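Long-range contacts in 2'-deoxycytidine 5'-triphosphate deaminase (PDB 2R9Q), which probably catalyses the hydrolytic deamination of dCTP to dUTP, releasing ammonia: residues 58-63 with 124-129; 51-56 with 90-95. One frame throughout, in Å; residues are numbered along the deposited sequence.

Contact 1 of 2, residues 58-63 with 124-129; sequences FMPGPG and RVMTDN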
ATOM      1  N   PHE B  58       1.714   0.741  22.795  1.00 60.76           N
ATOM      2  CA  PHE B  58       0.838   0.954  23.933  1.00 61.56           C
ATOM      3  C   PHE B  58       1.406   2.014  24.854  1.00 61.89           C
ATOM      4  O   PHE B  58       2.593   2.287  24.845  1.00 60.08           O
ATOM      5  CB  PHE B  58       0.642  -0.360  24.692  1.00 62.04           C
ATOM      6  CG  PHE B  58       1.906  -0.962  25.234  1.00 61.52           C
ATOM      7  CD1 PHE B  58       2.250  -0.795  26.556  1.00 60.98           C
ATOM      8  CD2 PHE B  58       2.731  -1.739  24.423  1.00 63.47           C
ATOM      9  CE1 PHE B  58       3.384  -1.368  27.068  1.00 63.16           C
ATOM     10  CE2 PHE B  58       3.875  -2.306  24.913  1.00 63.25           C
ATOM     11  CZ  PHE B  58       4.218  -2.112  26.248  1.00 63.01           C
ATOM     12  N   MET B  59       0.539   2.621  25.638  1.00 63.38           N
ATOM     13  CA  MET B  59       0.962   3.542  26.680  1.00 65.16           C
ATOM     14  C   MET B  59       0.856   2.797  28.019  1.00 66.17           C
ATOM     15  O   MET B  59      -0.189   2.266  28.343  1.00 66.58           O
ATOM     16  CB  MET B  59       0.121   4.832  26.648  1.00 65.24           C
ATOM     17  CG  MET B  59       0.711   6.020  27.444  1.00 65.31           C
ATOM     18  SD  MET B  59       2.412   6.533  27.055  1.00 61.66           S
ATOM     19  CE  MET B  59       2.160   7.252  25.428  1.00 63.42           C
ATOM     20  N   PRO B  60       1.958   2.708  28.777  1.00 67.71           N
ATOM     21  CA  PRO B  60       1.905   1.928  30.007  1.00 69.05           C
ATOM     22  C   PRO B  60       0.762   2.375  30.914  1.00 69.60           C
ATOM     23  O   PRO B  60      -0.038   1.563  31.347  1.00 69.09           O
ATOM     24  CB  PRO B  60       3.257   2.220  30.663  1.00 68.74           C
ATOM     25  CG  PRO B  60       4.109   2.561  29.550  1.00 68.46           C
ATOM     26  CD  PRO B  60       3.290   3.279  28.560  1.00 67.42           C
ATOM     27  N   GLY B  61       0.705   3.677  31.151  1.00 70.60           N
ATOM     28  CA  GLY B  61      -0.275   4.287  32.028  1.00 71.44           C
ATOM     29  C   GLY B  61       0.206   4.360  33.469  1.00 71.79           C
ATOM     30  O   GLY B  61       1.232   3.727  33.820  1.00 69.08           O
ATOM     31  N   PRO B  62      -0.527   5.140  34.301  1.00 72.82           N
ATOM     32  CA  PRO B  62      -0.272   5.389  35.725  1.00 73.61           C
ATOM     33  C   PRO B  62      -0.212   4.131  36.588  1.00 73.62           C
ATOM     34  O   PRO B  62      -1.060   3.249  36.456  1.00 73.02           O
ATOM     35  CB  PRO B  62      -1.456   6.267  36.141  1.00 73.81           C
ATOM     36  CG  PRO B  62      -1.927   6.902  34.900  1.00 73.69           C
ATOM     37  CD  PRO B  62      -1.714   5.884  33.841  1.00 73.61           C
ATOM     38  N   GLY B  63       0.812   4.045  37.431  1.00 73.70           N
ATOM     39  CA  GLY B  63       1.065   2.854  38.231  1.00 74.17           C
ATOM     40  C   GLY B  63       1.164   1.551  37.448  1.00 74.59           C
ATOM     41  O   GLY B  63       0.765   0.502  37.952  1.00 74.73           O
ATOM     42  N   ARG B 124      10.260   5.338  19.979  1.00 54.22           N
ATOM     43  CA  ARG B 124       9.696   5.977  21.161  1.00 55.05           C
ATOM     44  C   ARG B 124      10.377   5.397  22.401  1.00 55.22           C
ATOM     45  O   ARG B 124      10.386   4.193  22.598  1.00 53.56           O
ATOM     46  CB  ARG B 124       8.200   5.672  21.292  1.00 55.61           C
ATOM     47  CG  ARG B 124       7.345   6.168  20.182  1.00 56.60           C
ATOM     48  CD  ARG B 124       7.194   7.638  20.234  1.00 58.71           C
ATOM     49  NE  ARG B 124       6.171   8.097  19.295  1.00 58.63           N
ATOM     50  CZ  ARG B 124       6.423   8.525  18.066  1.00 62.11           C
ATOM     51  NH1 ARG B 124       7.662   8.545  17.576  1.00 64.60           N
ATOM     52  NH2 ARG B 124       5.423   8.925  17.308  1.00 64.40           N
ATOM     53  N   VAL B 125      10.949   6.256  23.233  1.00 56.99           N
ATOM     54  CA  VAL B 125      11.343   5.867  24.584  1.00 57.85           C
ATOM     55  C   VAL B 125      10.144   5.820  25.551  1.00 59.34           C
ATOM     56  O   VAL B 125       9.320   6.741  25.608  1.00 58.76           O
ATOM     57  CB  VAL B 125      12.451   6.739  25.131  1.00 57.48           C
ATOM     58  CG1 VAL B 125      12.856   6.277  26.511  1.00 55.30           C
ATOM     59  CG2 VAL B 125      13.633   6.678  24.212  1.00 57.70           C
ATOM     60  N   MET B 126      10.021   4.710  26.271  1.00 61.49           N
ATOM     61  CA  MET B 126       9.022   4.622  27.332  1.00 64.10           C
ATOM     62  C   MET B 126       9.618   4.354  28.724  1.00 63.77           C
ATOM     63  O   MET B 126      10.670   3.732  28.876  1.00 63.12           O
ATOM     64  CB  MET B 126       7.855   3.670  26.987  1.00 63.63           C
ATOM     65  CG  MET B 126       8.217   2.343  26.396  1.00 65.27           C
ATOM     66  SD  MET B 126       6.805   1.358  25.841  1.00 67.69           S
ATOM     67  CE  MET B 126       5.961   0.979  27.341  1.00 64.57           C
ATOM     68  N   THR B 127       8.938   4.946  29.710  1.00 64.77           N
ATOM     69  CA  THR B 127       9.199   4.786  31.122  1.00 65.32           C
ATOM     70  C   THR B 127       8.058   3.991  31.773  1.00 65.58           C
ATOM     71  O   THR B 127       6.955   3.903  31.239  1.00 64.11           O
ATOM     72  CB  THR B 127       9.357   6.151  31.891  1.00 65.14           C
ATOM     73  OG1 THR B 127       8.206   6.986  31.707  1.00 67.39           O
ATOM     74  CG2 THR B 127      10.554   6.873  31.522  1.00 62.38           C
ATOM     75  N   ASP B 128       8.355   3.400  32.926  1.00 67.11           N
ATOM     76  CA  ASP B 128       7.320   2.888  33.836  1.00 68.09           C
ATOM     77  C   ASP B 128       6.356   4.032  34.173  1.00 68.67           C
ATOM     78  O   ASP B 128       6.778   5.183  34.335  1.00 68.61           O
ATOM     79  CB  ASP B 128       7.935   2.355  35.134  1.00 68.42           C
ATOM     80  CG  ASP B 128       8.627   0.982  34.985  1.00 68.52           C
ATOM     81  OD1 ASP B 128       8.646   0.353  33.896  1.00 65.08           O
ATOM     82  OD2 ASP B 128       9.158   0.523  36.018  1.00 70.66           O
ATOM     83  N   ASN B 129       5.065   3.715  34.243  1.00 69.19           N
ATOM     84  CA  ASN B 129       4.019   4.676  34.600  1.00 69.53           C
ATOM     85  C   ASN B 129       3.784   5.773  33.570  1.00 69.77           C
ATOM     86  O   ASN B 129       3.136   6.756  33.878  1.00 69.07           O
ATOM     87  CB  ASN B 129       4.297   5.303  35.976  1.00 69.71           C
ATOM     88  CG  ASN B 129       4.664   4.266  37.021  1.00 69.38           C
ATOM     89  OD1 ASN B 129       4.007   3.224  37.130  1.00 68.01           O
ATOM     90  ND2 ASN B 129       5.736   4.528  37.770  1.00 66.08           N
TER

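Contact 2 of 2, residues 51-56 with 90-95; sequences AYRVRA and CVYIVP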
ATOM      1  N   ALA B  51      14.737  -8.341  22.294  1.00 60.46           N
ATOM      2  CA  ALA B  51      13.659  -7.557  21.714  1.00 59.52           C
ATOM      3  C   ALA B  51      12.336  -8.333  21.798  1.00 58.63           C
ATOM      4  O   ALA B  51      12.290  -9.559  21.684  1.00 57.49           O
ATOM      5  CB  ALA B  51      13.967  -7.173  20.267  1.00 59.75           C
ATOM      6  N   TYR B  52      11.262  -7.597  22.032  1.00 57.31           N
ATOM      7  CA  TYR B  52       9.949  -8.169  22.093  1.00 56.73           C
ATOM      8  C   TYR B  52       9.120  -7.671  20.934  1.00 55.00           C
ATOM      9  O   TYR B  52       8.911  -6.477  20.767  1.00 52.63           O
ATOM     10  CB  TYR B  52       9.270  -7.827  23.402  1.00 57.88           C
ATOM     11  CG  TYR B  52       9.958  -8.346  24.625  1.00 58.81           C
ATOM     12  CD1 TYR B  52       9.933  -9.700  24.944  1.00 59.56           C
ATOM     13  CD2 TYR B  52      10.652  -7.479  25.469  1.00 59.54           C
ATOM     14  CE1 TYR B  52      10.549 -10.166  26.100  1.00 60.18           C
ATOM     15  CE2 TYR B  52      11.262  -7.931  26.603  1.00 59.76           C
ATOM     16  CZ  TYR B  52      11.209  -9.278  26.929  1.00 60.94           C
ATOM     17  OH  TYR B  52      11.861  -9.711  28.077  1.00 61.44           O
ATOM     18  N   ARG B  53       8.696  -8.613  20.112  1.00 53.55           N
ATOM     19  CA  ARG B  53       7.870  -8.324  18.996  1.00 53.79           C
ATOM     20  C   ARG B  53       6.426  -8.231  19.494  1.00 53.10           C
ATOM     21  O   ARG B  53       5.947  -9.087  20.212  1.00 50.23           O
ATOM     22  CB  ARG B  53       8.044  -9.346  17.895  1.00 53.83           C
ATOM     23  CG  ARG B  53       7.364  -8.894  16.617  1.00 57.05           C
ATOM     24  CD  ARG B  53       6.481  -9.907  16.107  1.00 60.10           C
ATOM     25  NE  ARG B  53       5.963  -9.570  14.780  1.00 62.45           N
ATOM     26  CZ  ARG B  53       4.683  -9.362  14.501  1.00 60.01           C
ATOM     27  NH1 ARG B  53       3.753  -9.396  15.441  1.00 62.66           N
ATOM     28  NH2 ARG B  53       4.332  -9.106  13.271  1.00 57.01           N
ATOM     29  N   VAL B  54       5.795  -7.105  19.190  1.00 53.90           N
ATOM     30  CA  VAL B  54       4.451  -6.811  19.682  1.00 54.45           C
ATOM     31  C   VAL B  54       3.499  -6.572  18.511  1.00 55.89           C
ATOM     32  O   VAL B  54       3.898  -6.302  17.392  1.00 55.55           O
ATOM     33  CB  VAL B  54       4.420  -5.667  20.799  1.00 54.88           C
ATOM     34  CG1 VAL B  54       5.250  -6.100  22.022  1.00 51.73           C
ATOM     35  CG2 VAL B  54       4.845  -4.276  20.271  1.00 51.49           C
ATOM     36  N   ARG B  55       2.236  -6.782  18.802  1.00 58.21           N
ATOM     37  CA  ARG B  55       1.122  -6.593  17.885  1.00 59.99           C
ATOM     38  C   ARG B  55       0.856  -5.091  17.741  1.00 60.07           C
ATOM     39  O   ARG B  55       0.544  -4.615  16.678  1.00 59.80           O
ATOM     40  CB  ARG B  55      -0.076  -7.383  18.458  1.00 60.85           C
ATOM     41  CG  ARG B  55      -1.485  -7.049  18.025  1.00 62.82           C
ATOM     42  CD  ARG B  55      -1.836  -7.884  16.851  1.00 66.78           C
ATOM     43  NE  ARG B  55      -3.236  -7.867  16.477  1.00 70.29           N
ATOM     44  CZ  ARG B  55      -4.213  -8.499  17.140  1.00 71.95           C
ATOM     45  NH1 ARG B  55      -3.975  -9.165  18.267  1.00 71.08           N
ATOM     46  NH2 ARG B  55      -5.455  -8.453  16.664  1.00 73.16           N
ATOM     47  N   ALA B  56       1.031  -4.350  18.825  1.00 60.77           N
ATOM     48  CA  ALA B  56       0.826  -2.918  18.809  1.00 61.05           C
ATOM     49  C   ALA B  56       1.628  -2.200  19.885  1.00 60.34           C
ATOM     50  O   ALA B  56       1.898  -2.752  20.932  1.00 60.09           O
ATOM     51  CB  ALA B  56      -0.679  -2.607  18.962  1.00 60.62           C
ATOM     52  N   CYS B  90       6.571  -3.469  11.462  1.00 52.94           N
ATOM     53  CA  CYS B  90       6.547  -4.353  12.638  1.00 52.82           C
ATOM     54  C   CYS B  90       7.009  -3.573  13.823  1.00 51.07           C
ATOM     55  O   CYS B  90       7.818  -2.688  13.661  1.00 49.63           O
ATOM     56  CB  CYS B  90       7.430  -5.592  12.442  1.00 52.78           C
ATOM     57  SG  CYS B  90       6.830  -6.684  11.176  1.00 56.33           S
ATOM     58  N   VAL B  91       6.473  -3.921  14.998  1.00 49.77           N
ATOM     59  CA  VAL B  91       6.696  -3.170  16.221  1.00 49.13           C
ATOM     60  C   VAL B  91       7.441  -4.063  17.211  1.00 48.98           C
ATOM     61  O   VAL B  91       7.093  -5.223  17.430  1.00 47.80           O
ATOM     62  CB  VAL B  91       5.358  -2.578  16.803  1.00 49.39           C
ATOM     63  CG1 VAL B  91       5.609  -1.618  17.941  1.00 46.86           C
ATOM     64  CG2 VAL B  91       4.536  -1.909  15.710  1.00 47.99           C
ATOM     65  N   TYR B  92       8.513  -3.514  17.750  1.00 50.08           N
ATOM     66  CA  TYR B  92       9.373  -4.196  18.710  1.00 51.08           C
ATOM     67  C   TYR B  92       9.589  -3.327  19.925  1.00 51.53           C
ATOM     68  O   TYR B  92       9.765  -2.128  19.798  1.00 52.53           O
ATOM     69  CB  TYR B  92      10.741  -4.546  18.079  1.00 51.13           C
ATOM     70  CG  TYR B  92      10.669  -5.308  16.774  1.00 49.02           C
ATOM     71  CD1 TYR B  92      10.623  -6.693  16.751  1.00 48.81           C
ATOM     72  CD2 TYR B  92      10.645  -4.636  15.571  1.00 50.18           C
ATOM     73  CE1 TYR B  92      10.558  -7.385  15.566  1.00 50.70           C
ATOM     74  CE2 TYR B  92      10.579  -5.306  14.374  1.00 50.46           C
ATOM     75  CZ  TYR B  92      10.538  -6.683  14.365  1.00 51.86           C
ATOM     76  OH  TYR B  92      10.482  -7.325  13.153  1.00 50.53           O
ATOM     77  N   ILE B  93       9.529  -3.919  21.107  1.00 52.74           N
ATOM     78  CA  ILE B  93       9.931  -3.240  22.351  1.00 53.39           C
ATOM     79  C   ILE B  93      11.252  -3.847  22.820  1.00 53.52           C
ATOM     80  O   ILE B  93      11.424  -5.065  22.815  1.00 52.74           O
ATOM     81  CB  ILE B  93       8.864  -3.317  23.492  1.00 53.45           C
ATOM     82  CG1 ILE B  93       7.441  -3.083  22.960  1.00 53.76           C
ATOM     83  CG2 ILE B  93       9.173  -2.322  24.609  1.00 53.76           C
ATOM     84  CD1 ILE B  93       7.188  -1.755  22.449  1.00 51.16           C
ATOM     85  N   VAL B  94      12.190  -2.966  23.172  1.00 54.20           N
ATOM     86  CA  VAL B  94      13.551  -3.334  23.546  1.00 54.11           C
ATOM     87  C   VAL B  94      13.955  -2.665  24.863  1.00 54.95           C
ATOM     88  O   VAL B  94      14.061  -1.432  24.923  1.00 54.29           O
ATOM     89  CB  VAL B  94      14.549  -3.007  22.427  1.00 53.82           C
ATOM     90  CG1 VAL B  94      15.937  -3.420  22.825  1.00 51.00           C
ATOM     91  CG2 VAL B  94      14.125  -3.695  21.161  1.00 52.68           C
ATOM     92  N   PRO B  95      14.147  -3.472  25.934  1.00 56.16           N
ATOM     93  CA  PRO B  95      14.809  -2.928  27.128  1.00 57.18           C
ATOM     94  C   PRO B  95      16.180  -2.388  26.806  1.00 57.54           C
ATOM     95  O   PRO B  95      16.965  -3.015  26.094  1.00 56.63           O
ATOM     96  CB  PRO B  95      14.871  -4.122  28.105  1.00 57.33           C
ATOM     97  CG  PRO B  95      13.741  -5.019  27.678  1.00 57.03           C
ATOM     98  CD  PRO B  95      13.706  -4.858  26.153  1.00 56.62           C
TER
HETATM   99  O   HOH W   1       4.304  -6.059  14.849  1.00 33.61           O

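Contact 1 of 2, residues 58-63 with 124-129
Met-126 meets Phe-58 through sulfur and methyl. SD stands above the ring face, 4.7 Å from the Phe-58 centroid and 25° off the ring normal, which makes a Met-aromatic contact at some distance. The two side chains cross at about a right angle. Apolar packing centres on the same methyl. Met-126 CE lies 3.5 Å from Phe-58 CE1 and reaches Pro-60 CG at 3.3 Å, tighter than usual for two carbons. The bend of Met-126 at its last torsion (chi3 -66°) turns CE to where it touches both the aromatic ring and the proline. Val-66 of helix 66-71 touches both Met-126 and Pro-60.

The polar part lies further along and uses mainly backbone. Gly-61 O receives a CA-H...O contact from Asn-129 CA at 3.0 Å. Asn-129 OD1 comes 3.2 Å from Gly-63 CA. Gly-61 also has a backbone hydrogen bond to Ala-130, and Asn-129 one to Thr-64, which tie each segment to a residue just past the other. This is a proline- and glycine-rich loop laid along strand 121-127 and the residues that follow it, in the N-terminal dUTPase-clan domain.

Contact 2 of 2, residues 51-56 with 90-95
Tyr-52, Arg-53 and Tyr-92 carry the flat groups. The Tyr-52 ring meets Pro-95 obliquely, CE2 lying 4.0 Å from Pro-95 CD, and the two side chains cross at about a right angle. On the other face of the sheet Arg-53 CG comes 3.7 Å from Tyr-92 CE1, also obliquely. The guanidinium and Tyr-92 ring planes are 85° apart. With CG anti to the backbone N (chi1 -169°), the aliphatic part of Arg-53 runs past the ring. One guanidinium face carries a water, 3.3 Å from Arg-53 CZ. It donates to Val-54 O and accepts from Val-91 N, so it bridges the two residues.

The backbones pair antiparallel. Tyr-52 and Ile-93 form a hydrogen-bonded pair, N to O 2.7 Å both ways, with each donor in the carbonyl plane. Val-54 N gives a nearly straight bond to Val-91 O at 2.9 Å. Beside it Val-54 CG2 packs on Val-91 CG1, and Val-54 CG1 on Ile-93 CG1.

Arg-53 NE makes a salt bridge to Glu-87 of the third subunit, and Tyr-92 OH bonds Glu-87 N of its own chain. The chemistry divides: apolar packing joins Val-54, Val-91 and Ile-93, while the Arg-53 face carries a charged link between subunits.

Contacts 1 and 2 lie with centres about 14 Å apart, on the same side of the chain's centre. Their segments alternate along the sequence: 51-56, 58-63, 90-95, then 124-129. Strand 50-54 thus leads almost directly into the loop of contact 1. Strands 50-54, 91-101 and 121-127 belong to one antiparallel sheet, in which strand 143-150 separates the last two. Phe-58 CE2 lies 4.1 Å from Ile-93 CG1, so the two contacts pack on each other. Helix 66-71 touches side chains of both. Both also reach the second subunit, which places this part of the N-terminal domain at an interface of the four-chain assembly.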